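Local coordinates for 3-oxoacyl-[acyl-carrier-protein] synthase 3 (Micrococcus luteus NCTC 2665, PDB 4EWP) that probably catalyses the first condensation of fatty acid synthesis, joining an acetyl starter from acetyl-CoA to two carbons of malonyl-ACP, at residues S90-P95 against G149-S154; V156-D161 against E229-P234; T199-H204 against T235-G240. One frame throughout, in Å; residues are numbered along the deposited sequence.

Contact 1 of 3, residues S90-P95 against G149-S154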
# COMPACT_ATOMS: atom_id res chain seq x y z
N SER A 90 3.77 -0.69 -6.51
CA SER A 90 2.34 -0.52 -6.66
C SER A 90 1.76 -1.73 -7.38
O SER A 90 2.00 -1.92 -8.56
CB SER A 90 2.06 0.77 -7.41
OG SER A 90 0.73 0.78 -7.83
N THR A 91 1.02 -2.55 -6.64
CA THR A 91 0.50 -3.81 -7.16
C THR A 91 -0.70 -4.27 -6.34
O THR A 91 -0.79 -3.97 -5.15
CB THR A 91 1.56 -4.92 -7.07
OG1 THR A 91 1.04 -6.13 -7.62
CG2 THR A 91 1.94 -5.18 -5.63
N VAL A 92 -1.60 -5.03 -6.96
CA VAL A 92 -2.71 -5.65 -6.22
C VAL A 92 -2.75 -7.14 -6.43
O VAL A 92 -3.72 -7.79 -6.07
CB VAL A 92 -4.09 -5.08 -6.66
CG1 VAL A 92 -4.19 -3.60 -6.36
CG2 VAL A 92 -4.36 -5.37 -8.15
N THR A 93 -1.70 -7.71 -7.02
CA THR A 93 -1.77 -9.13 -7.39
C THR A 93 -0.76 -10.01 -6.66
O THR A 93 -0.72 -11.22 -6.87
CB THR A 93 -1.67 -9.35 -8.93
OG1 THR A 93 -0.62 -8.53 -9.47
CG2 THR A 93 -2.95 -8.95 -9.60
N PHE A 94 0.07 -9.42 -5.80
CA PHE A 94 0.99 -10.20 -5.00
C PHE A 94 0.16 -11.00 -3.99
O PHE A 94 -0.56 -10.42 -3.18
CB PHE A 94 1.98 -9.26 -4.30
CG PHE A 94 3.10 -9.96 -3.55
CD1 PHE A 94 3.30 -9.71 -2.19
CD2 PHE A 94 3.97 -10.81 -4.21
CE1 PHE A 94 4.36 -10.31 -1.50
CE2 PHE A 94 5.03 -11.42 -3.53
CZ PHE A 94 5.23 -11.16 -2.18
N PRO A 95 0.22 -12.34 -4.07
CA PRO A 95 -0.66 -13.27 -3.35
C PRO A 95 -0.28 -13.52 -1.90
O PRO A 95 -0.32 -14.66 -1.43
CB PRO A 95 -0.49 -14.58 -4.14
CG PRO A 95 0.88 -14.50 -4.69
CD PRO A 95 1.12 -13.04 -5.01
N GLY A 149 5.40 -0.11 -10.91
CA GLY A 149 4.03 -0.52 -11.13
C GLY A 149 4.13 -1.92 -11.69
O GLY A 149 4.82 -2.12 -12.69
N VAL A 150 3.47 -2.89 -11.06
CA VAL A 150 3.67 -4.29 -11.45
C VAL A 150 2.45 -5.15 -11.12
O VAL A 150 1.84 -4.98 -10.07
CB VAL A 150 4.97 -4.89 -10.81
CG1 VAL A 150 5.01 -4.65 -9.30
CG2 VAL A 150 5.11 -6.37 -11.12
N GLU A 151 2.09 -6.05 -12.03
CA GLU A 151 0.91 -6.87 -11.84
C GLU A 151 1.06 -8.19 -12.57
O GLU A 151 1.58 -8.25 -13.69
CB GLU A 151 -0.34 -6.17 -12.40
CG GLU A 151 -0.64 -4.77 -11.88
CD GLU A 151 -1.25 -4.76 -10.49
OE1 GLU A 151 -1.17 -5.78 -9.79
OE2 GLU A 151 -1.80 -3.72 -10.10
N ARG A 152 0.59 -9.26 -11.95
CA ARG A 152 0.28 -10.46 -12.71
C ARG A 152 -1.23 -10.62 -12.66
O ARG A 152 -1.77 -11.45 -11.93
CB ARG A 152 1.02 -11.71 -12.18
CG ARG A 152 0.94 -12.90 -13.17
CD ARG A 152 1.98 -13.99 -12.91
NE ARG A 152 1.76 -14.67 -11.64
CZ ARG A 152 2.60 -15.55 -11.10
NH1 ARG A 152 3.74 -15.88 -11.71
NH2 ARG A 152 2.30 -16.10 -9.92
N LEU A 153 -1.91 -9.79 -13.45
CA LEU A 153 -3.37 -9.76 -13.49
C LEU A 153 -3.95 -11.09 -13.94
O LEU A 153 -5.10 -11.40 -13.63
CB LEU A 153 -3.84 -8.67 -14.45
CG LEU A 153 -3.56 -7.21 -14.07
CD1 LEU A 153 -3.85 -6.31 -15.23
CD2 LEU A 153 -4.40 -6.82 -12.86
N SER A 154 -3.18 -11.87 -14.68
CA SER A 154 -3.70 -13.14 -15.18
C SER A 154 -4.03 -14.07 -14.01
O SER A 154 -4.79 -15.03 -14.16
CB SER A 154 -2.73 -13.80 -16.17
OG SER A 154 -1.44 -13.94 -15.60

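Contact 2 of 3, residues V156-D161 against E229-P234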
# COMPACT_ATOMS: atom_id res chain seq x y z
N VAL A 156 -5.83 -13.20 -11.51
CA VAL A 156 -7.18 -12.85 -11.05
C VAL A 156 -8.22 -12.60 -12.17
O VAL A 156 -9.18 -11.85 -11.97
CB VAL A 156 -7.15 -11.63 -10.11
CG1 VAL A 156 -6.58 -12.03 -8.76
CG2 VAL A 156 -6.33 -10.50 -10.72
N VAL A 157 -8.04 -13.22 -13.33
CA VAL A 157 -9.08 -13.13 -14.36
C VAL A 157 -9.92 -14.41 -14.39
O VAL A 157 -9.43 -15.49 -14.09
CB VAL A 157 -8.50 -12.84 -15.76
CG1 VAL A 157 -7.93 -11.43 -15.82
CG2 VAL A 157 -7.46 -13.86 -16.16
N ASP A 158 -11.19 -14.26 -14.74
CA ASP A 158 -12.05 -15.41 -14.99
C ASP A 158 -12.13 -15.54 -16.50
O ASP A 158 -12.58 -14.62 -17.18
CB ASP A 158 -13.44 -15.16 -14.40
CG ASP A 158 -14.40 -16.35 -14.57
OD1 ASP A 158 -14.13 -17.25 -15.39
OD2 ASP A 158 -15.44 -16.36 -13.88
N PRO A 159 -11.68 -16.68 -17.03
CA PRO A 159 -11.64 -16.94 -18.48
C PRO A 159 -13.02 -16.85 -19.14
O PRO A 159 -13.11 -16.65 -20.36
CB PRO A 159 -11.10 -18.37 -18.58
CG PRO A 159 -10.46 -18.65 -17.27
CD PRO A 159 -11.18 -17.82 -16.25
N THR A 160 -14.08 -17.00 -18.35
CA THR A 160 -15.44 -16.90 -18.87
C THR A 160 -15.99 -15.48 -18.74
O THR A 160 -17.11 -15.20 -19.17
CB THR A 160 -16.41 -17.86 -18.15
OG1 THR A 160 -16.48 -17.52 -16.75
CG2 THR A 160 -15.94 -19.30 -18.29
N ASP A 161 -15.21 -14.58 -18.14
CA ASP A 161 -15.65 -13.19 -17.95
C ASP A 161 -15.53 -12.34 -19.22
O ASP A 161 -14.43 -12.19 -19.76
CB ASP A 161 -14.87 -12.54 -16.80
CG ASP A 161 -14.97 -11.02 -16.81
OD1 ASP A 161 -16.11 -10.50 -16.67
OD2 ASP A 161 -13.92 -10.34 -16.94
N GLU A 229 -20.98 -23.38 -9.49
CA GLU A 229 -21.02 -23.12 -10.92
C GLU A 229 -20.01 -22.06 -11.36
O GLU A 229 -19.35 -22.21 -12.40
CB GLU A 229 -22.44 -22.78 -11.38
CG GLU A 229 -23.26 -24.01 -11.77
CD GLU A 229 -24.75 -23.83 -11.59
OE1 GLU A 229 -25.21 -22.66 -11.51
OE2 GLU A 229 -25.47 -24.85 -11.52
N GLY A 230 -19.87 -20.99 -10.58
CA GLY A 230 -18.87 -19.98 -10.85
C GLY A 230 -17.63 -20.18 -9.99
O GLY A 230 -17.66 -20.92 -9.00
N MET A 231 -16.53 -19.52 -10.36
CA MET A 231 -15.29 -19.63 -9.61
C MET A 231 -15.53 -19.16 -8.18
O MET A 231 -16.27 -18.20 -7.96
CB MET A 231 -14.19 -18.80 -10.26
CG MET A 231 -13.85 -19.17 -11.70
SD MET A 231 -12.50 -18.19 -12.43
CE MET A 231 -11.15 -18.61 -11.33
N LEU A 232 -14.91 -19.83 -7.22
CA LEU A 232 -14.89 -19.32 -5.85
C LEU A 232 -13.68 -18.40 -5.65
O LEU A 232 -13.75 -17.43 -4.89
CB LEU A 232 -14.86 -20.47 -4.84
CG LEU A 232 -16.21 -21.01 -4.34
CD1 LEU A 232 -17.37 -20.58 -5.23
CD2 LEU A 232 -16.18 -22.53 -4.21
N TRP A 233 -12.57 -18.70 -6.32
CA TRP A 233 -11.43 -17.80 -6.32
C TRP A 233 -11.91 -16.45 -6.85
O TRP A 233 -12.46 -16.36 -7.94
CB TRP A 233 -10.32 -18.37 -7.21
CG TRP A 233 -9.14 -17.44 -7.38
CD1 TRP A 233 -8.76 -16.78 -8.52
CD2 TRP A 233 -8.18 -17.08 -6.37
NE1 TRP A 233 -7.62 -16.04 -8.28
CE2 TRP A 233 -7.25 -16.20 -6.98
CE3 TRP A 233 -8.01 -17.41 -5.03
CZ2 TRP A 233 -6.17 -15.66 -6.28
CZ3 TRP A 233 -6.94 -16.87 -4.33
CH2 TRP A 233 -6.03 -16.00 -4.96
N PRO A 234 -11.73 -15.38 -6.05
CA PRO A 234 -12.23 -14.07 -6.49
C PRO A 234 -11.50 -13.61 -7.75
O PRO A 234 -10.28 -13.78 -7.86
CB PRO A 234 -11.87 -13.14 -5.33
CG PRO A 234 -11.67 -14.04 -4.16
CD PRO A 234 -11.12 -15.32 -4.72
O HOH W 1 -17.32 -18.31 -13.20

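Contact 3 of 3, residues T199-H204 against T235-G240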
# COMPACT_ATOMS: atom_id res chain seq x y z
N THR A 199 -17.53 -0.23 -9.01
CA THR A 199 -17.52 -0.12 -10.48
C THR A 199 -16.52 -1.08 -11.14
O THR A 199 -16.83 -1.72 -12.14
CB THR A 199 -17.31 1.33 -10.95
OG1 THR A 199 -18.45 2.11 -10.56
CG2 THR A 199 -17.16 1.40 -12.47
N ILE A 200 -15.32 -1.16 -10.57
CA ILE A 200 -14.33 -2.15 -10.93
C ILE A 200 -13.98 -2.83 -9.61
O ILE A 200 -13.56 -2.16 -8.67
CB ILE A 200 -13.05 -1.48 -11.49
CG1 ILE A 200 -13.39 -0.56 -12.66
CG2 ILE A 200 -12.02 -2.50 -11.90
CD1 ILE A 200 -12.18 0.30 -13.09
N SER A 201 -14.15 -4.14 -9.52
CA SER A 201 -14.01 -4.82 -8.25
C SER A 201 -13.87 -6.32 -8.45
O SER A 201 -13.98 -6.80 -9.57
CB SER A 201 -15.23 -4.54 -7.37
OG SER A 201 -16.40 -5.08 -7.94
N MET A 202 -13.61 -7.05 -7.36
CA MET A 202 -13.53 -8.51 -7.41
C MET A 202 -14.94 -9.07 -7.31
O MET A 202 -15.84 -8.39 -6.82
CB MET A 202 -12.68 -9.04 -6.27
CG MET A 202 -11.30 -8.41 -6.15
SD MET A 202 -10.27 -8.76 -7.60
CE MET A 202 -10.01 -10.52 -7.44
N THR A 203 -15.14 -10.31 -7.75
CA THR A 203 -16.46 -10.96 -7.71
C THR A 203 -17.00 -11.11 -6.29
O THR A 203 -18.22 -11.08 -6.08
CB THR A 203 -16.44 -12.35 -8.38
OG1 THR A 203 -15.28 -13.07 -7.95
CG2 THR A 203 -16.41 -12.22 -9.91
N HIS A 204 -16.10 -11.33 -5.34
CA HIS A 204 -16.48 -11.42 -3.93
C HIS A 204 -15.29 -11.45 -2.99
O HIS A 204 -14.16 -11.72 -3.39
CB HIS A 204 -17.38 -12.63 -3.67
CG HIS A 204 -16.91 -13.88 -4.34
ND1 HIS A 204 -17.52 -14.39 -5.47
CD2 HIS A 204 -15.87 -14.71 -4.06
CE1 HIS A 204 -16.88 -15.48 -5.85
NE2 HIS A 204 -15.88 -15.70 -5.01
N THR A 235 -12.24 -13.03 -8.68
CA THR A 235 -11.65 -12.53 -9.91
C THR A 235 -12.17 -11.14 -10.22
O THR A 235 -13.20 -10.72 -9.71
CB THR A 235 -11.95 -13.45 -11.09
OG1 THR A 235 -13.37 -13.63 -11.22
CG2 THR A 235 -11.28 -14.79 -10.89
N LEU A 236 -11.44 -10.43 -11.07
CA LEU A 236 -11.73 -9.05 -11.43
C LEU A 236 -12.96 -8.95 -12.33
O LEU A 236 -13.23 -9.83 -13.16
CB LEU A 236 -10.50 -8.46 -12.11
CG LEU A 236 -9.98 -7.07 -11.76
CD1 LEU A 236 -10.09 -6.78 -10.29
CD2 LEU A 236 -8.53 -6.94 -12.22
N ARG A 237 -13.72 -7.88 -12.17
CA ARG A 237 -14.91 -7.65 -12.97
C ARG A 237 -15.09 -6.14 -13.10
O ARG A 237 -14.53 -5.38 -12.30
CB ARG A 237 -16.12 -8.33 -12.29
CG ARG A 237 -17.36 -7.47 -12.11
CD ARG A 237 -17.30 -6.58 -10.87
NE ARG A 237 -17.74 -5.22 -11.16
CZ ARG A 237 -18.98 -4.87 -11.46
NH1 ARG A 237 -19.94 -5.79 -11.51
NH2 ARG A 237 -19.28 -3.61 -11.71
N GLN A 238 -15.82 -5.70 -14.12
CA GLN A 238 -16.11 -4.28 -14.23
C GLN A 238 -17.43 -3.99 -14.93
O GLN A 238 -17.89 -4.76 -15.77
CB GLN A 238 -14.99 -3.55 -14.96
CG GLN A 238 -15.00 -3.78 -16.47
CD GLN A 238 -13.99 -2.92 -17.20
OE1 GLN A 238 -13.40 -2.00 -16.63
NE2 GLN A 238 -13.77 -3.23 -18.47
N ASP A 239 -18.02 -2.86 -14.58
CA ASP A 239 -19.10 -2.27 -15.36
C ASP A 239 -18.45 -1.50 -16.53
O ASP A 239 -18.07 -0.34 -16.38
CB ASP A 239 -19.90 -1.33 -14.48
CG ASP A 239 -20.97 -0.59 -15.24
OD1 ASP A 239 -20.98 -0.70 -16.48
OD2 ASP A 239 -21.80 0.11 -14.62
N GLY A 240 -18.30 -2.17 -17.67
CA GLY A 240 -17.59 -1.61 -18.82
C GLY A 240 -18.03 -0.23 -19.26
O GLY A 240 -17.22 0.70 -19.35
O HOH W 2 -14.45 -15.28 -9.10

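Contact 1 of 3, residues S90-P95 against G149-S154
S90 and G149 form a parallel bridge at the end of strand 86-90, beside strand 144-152, which runs on; it is closed on this side by the backbone bond from V150 N to S90 O (3.1 Å). Beyond that point the chains part, and side chains take over the pairing. E151 carries most of it: its chain bends about CB-CG (chi2 -77°), which brings the carboxylate back to the loop 91-93. There E151 OE1 accepts the nearly straight bond from V92 N (3.0 Å) on its syn side, and T93 OG1 donates to the same oxygen (2.8 Å), approaching almost in line with the carboxylate C-O bond. T93 OG1 in turn accepts from R152 N at 2.9 Å, a relay made possible because chi1 of 45° sets the hydroxyl between backbone N and carbonyl carbon. T91 OG1 lies 2.8 Å from V150 O and 3.1 Å from E151 OE1, and its single proton could serve either oxygen. Apolar contact is slighter: T93 CG2 meets L153 CD2 at 4.2 Å. The whole forms the loop edge of a thiolase-fold sheet, where strand 144-152 runs between 86-90 and 170-180. V62 of helix 62-76 packs on T91, T93 and V150, the L153 side chain comes within about 6 Å of those of C123 and N306, predicted active-site residues, and T98 of the second subunit packs on V92.

Contact 2 of 3, residues V156-D161 against E229-P234
The sulfur of M231 sits over one face of the D158 carboxylate, with M231 SD 3.4 Å from D158 CG and almost straight above the plane of the group, while its methyl lifts away. Two conformations produce this meeting. M231 runs extended to its sulfur and then turns about CG-SD (chi3 61°), which swings the methyl aside, while D158 holds CG anti to its backbone N (chi1 -178°), and the two side chains run antiparallel alongside one another. P159 CD comes in across the methionine chain, 4.1 Å from M231 SD. On the face of the carboxylate turned away from M231, T160 N (3.0 Å) and T160 OG1 (2.7 Å) both donate to D158 OD1, the first closing an Asx turn over the type I turn 158-161. A water donates to the other oxygen, D158 OD2 (2.8 Å), and accepts from M231 N. Farther in, V156 CG1 approaches the W233 ring obliquely, 4.2 Å from NE1, whose proton goes to D155 O; P234 CD rests over one face of that indole. E214 of the second subunit accepts from W233 N. With both its oxygens engaged, the D158 carboxylate is probably held in its rotation and offers the sulfur a flat surface, so two irregular loops are joined by dispersion and one shared water, without a direct hydrogen bond between them.

Contact 3 of 3, residues T199-H204 against T235-G240
T199 O is gripped twice from segment 235-240. D239 N reaches it nearly in line with the carbonyl bond (2.9 Å), whereas R237 NH2 comes from above the carbonyl plane at 3.1 Å, keeping the oxygen close to the plane of its own guanidinium. The arginine gets there kinked about CB-CG (chi2 -83°) and again about CG-CD (chi3 135°), which also lays its CD 3.4 Å from S201 OG. A leucine in place of R237 would probably leave T199 O with D239 N as its one donor from that segment. Between the antiparallel backbones, S201 and R237 form the hydrogen-bonded pair, and T203 N donates to T235 O (2.8 Å) past the strand end. A water joins the hydroxyls of T203 and T235 there. I200 and Q238 lie side by side on the face opposite S201 and R237, next to M202, whose SD presses tightly on L236 CD1 at 3.3 Å. This two-stranded ribbon leads straight into helix 240-262, with D239 as its N-cap and V243 packing against T199, I200 and Q238. Its far end meets the dimer partner, where T98 of the second subunit packs on M202 and L236.

Contact 1 is the core member of the set, its centre about 9 Å from the centre of the chain; contact 3, its centre about 17 Å from that point, is partly buried, and contact 2, with its centre about 22 Å away, is the most peripheral. Contacts 1 and 3 both use strand pairing, parallel in one and antiparallel in the other, but only the first adds a buried carboxylate as acceptor. Contact 2 joins loops, and its carboxylate serves a turn and a water. The second and third interlock, since their segments alternate along the chain: V156 O bonds L236 N. Packing of T93 on V156 and of L153 on L236 ties contact 1 to both, and all three touch the second subunit.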